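Local coordinates for cytochrome c' (Thermochromatium tepidum, PDB 3VRC), which carries covalently bound heme c, its iron ligated by a histidine, and probably serves in electron transfer in a thermophilic purple photosynthetic bacterium, at residues 96-101 against 112-117. Numbering follows the deposited sequence.
Sequences NALAAA and SAFADV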
loop_
_atom_site.group_PDB
_atom_site.type_symbol
_atom_site.label_atom_id
_atom_site.label_comp_id
_atom_site.label_asym_id
_atom_site.label_seq_id
_atom_site.Cartn_x
_atom_site.Cartn_y
_atom_site.Cartn_z
ATOM N N ASN B 96 11.784 -6.104 -4.504
ATOM C CA ASN B 96 11.705 -7.559 -4.473
ATOM C C ASN B 96 12.919 -8.175 -3.757
ATOM O O ASN B 96 12.776 -9.100 -2.926
ATOM C CB ASN B 96 11.563 -8.125 -5.844
ATOM C CG ASN B 96 10.129 -7.991 -6.353
ATOM O OD1 ASN B 96 9.176 -7.923 -5.595
ATOM N ND2 ASN B 96 9.989 -8.085 -7.648
ATOM N N ALA B 97 14.110 -7.620 -3.999
ATOM C CA ALA B 97 15.287 -8.118 -3.275
ATOM C C ALA B 97 15.224 -7.858 -1.779
ATOM O O ALA B 97 15.719 -8.688 -0.995
ATOM C CB ALA B 97 16.547 -7.525 -3.923
ATOM N N LEU B 98 14.621 -6.761 -1.374
ATOM C CA LEU B 98 14.406 -6.499 0.037
ATOM C C LEU B 98 13.445 -7.498 0.663
ATOM O O LEU B 98 13.691 -7.996 1.765
ATOM C CB LEU B 98 13.918 -5.061 0.171
ATOM C CG LEU B 98 13.506 -4.626 1.587
ATOM C CD1 LEU B 98 14.646 -4.804 2.580
ATOM C CD2 LEU B 98 12.968 -3.193 1.527
ATOM N N ALA B 99 12.336 -7.817 -0.008
ATOM C CA ALA B 99 11.428 -8.823 0.520
ATOM C C ALA B 99 12.118 -10.204 0.596
ATOM O O ALA B 99 11.905 -10.941 1.557
ATOM C CB ALA B 99 10.154 -8.904 -0.370
ATOM N N ALA B 100 12.929 -10.543 -0.408
ATOM C CA ALA B 100 13.657 -11.812 -0.329
ATOM C C ALA B 100 14.669 -11.799 0.824
ATOM O O ALA B 100 14.746 -12.799 1.582
ATOM C CB ALA B 100 14.352 -12.080 -1.661
ATOM N N ALA B 101 15.390 -10.705 1.055
ATOM C CA ALA B 101 16.315 -10.609 2.173
ATOM C C ALA B 101 15.555 -10.725 3.479
ATOM O O ALA B 101 15.986 -11.440 4.407
ATOM C CB ALA B 101 17.104 -9.326 2.119
ATOM N N SER B 112 21.588 -4.336 3.667
ATOM C CA SER B 112 22.072 -4.061 2.312
ATOM C C SER B 112 20.912 -3.811 1.352
ATOM O O SER B 112 20.931 -2.843 0.570
ATOM C CB SER B 112 22.940 -5.258 1.843
ATOM O OG SER B 112 23.331 -5.032 0.497
ATOM N N ALA B 113 19.924 -4.675 1.405
ATOM C CA ALA B 113 18.830 -4.545 0.422
ATOM C C ALA B 113 18.021 -3.259 0.731
ATOM O O ALA B 113 17.556 -2.581 -0.237
ATOM C CB ALA B 113 17.942 -5.751 0.492
ATOM N N PHE B 114 17.924 -2.865 1.974
ATOM C CA PHE B 114 17.189 -1.674 2.353
ATOM C C PHE B 114 17.907 -0.437 1.818
ATOM O O PHE B 114 17.263 0.519 1.376
ATOM C CB PHE B 114 17.062 -1.646 3.873
ATOM C CG PHE B 114 16.375 -0.432 4.446
ATOM C CD1 PHE B 114 14.948 -0.279 4.207
ATOM C CD2 PHE B 114 16.999 0.465 5.219
ATOM C CE1 PHE B 114 14.275 0.778 4.722
ATOM C CE2 PHE B 114 16.271 1.549 5.730
ATOM C CZ PHE B 114 14.909 1.681 5.472
ATOM N N ALA B 115 19.238 -0.415 1.880
ATOM C CA ALA B 115 20.015 0.686 1.292
ATOM C C ALA B 115 19.738 0.800 -0.186
ATOM O O ALA B 115 19.561 1.911 -0.690
ATOM C CB ALA B 115 21.506 0.421 1.544
ATOM N N ASP B 116 19.689 -0.305 -0.891
ATOM C CA ASP B 116 19.482 -0.259 -2.330
ATOM C C ASP B 116 18.055 0.282 -2.648
ATOM O O ASP B 116 17.863 1.053 -3.585
ATOM C CB ASP B 116 19.661 -1.602 -3.005
ATOM C CG ASP B 116 21.098 -2.133 -2.974
ATOM O OD1 ASP B 116 21.981 -1.391 -2.519
ATOM O OD2 ASP B 116 21.290 -3.289 -3.361
ATOM N N VAL B 117 17.055 -0.137 -1.879
ATOM C CA VAL B 117 15.709 0.433 -2.062
ATOM C C VAL B 117 15.722 1.913 -1.790
ATOM O O VAL B 117 15.171 2.684 -2.614
ATOM C CB VAL B 117 14.688 -0.325 -1.180
ATOM C CG1 VAL B 117 13.349 0.365 -1.239
ATOM C CG2 VAL B 117 14.546 -1.767 -1.674
#
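Ala97 O accepts the helical hydrogen bond from Ala101 N (2.9 Å), and the methyl of Ala113 sits against this turn of the helix, its CB 4.0 Å from the same Ala97 O. No hydrogen bond joins the two segments. Packing of apolar groups holds them, and alanine at the closest point lets the backbones come near: Leu98 CA and Ala113 CA are 4.9 Å apart. The methyl of Ala113 presses almost onto the backbone of its partner, with CB 3.6 Å from Leu98 CA, and the methyl of Ala101 closes in on it, CB to CB at 4.0 Å. The segments run nearly antiparallel, at 162°, with their axes 8.5 Å apart at closest. They belong to helices 81-103 and 107-128, neighbours in the four-helix bundle of the cytochrome c' family. Leu98 extends its side chain trans to the main-chain nitrogen (chi1 175°), which carries both methyls across: CD1 rests 3.9 Å from Phe114 N, while CD2 faces the rim of the Phe114 ring, close to level with it. The side chains of Leu98 and Val117 cross at about a right angle, and Val117 CG2 touches both Leu98 CB and Leu98 CD2 at 3.8 Å. Val117 also touches the heme and is one of the residues lining its pocket. Helix 36-50 adds Ala43 against Leu98, and helix 5-31 brings Met23 to both Phe114 and Val117.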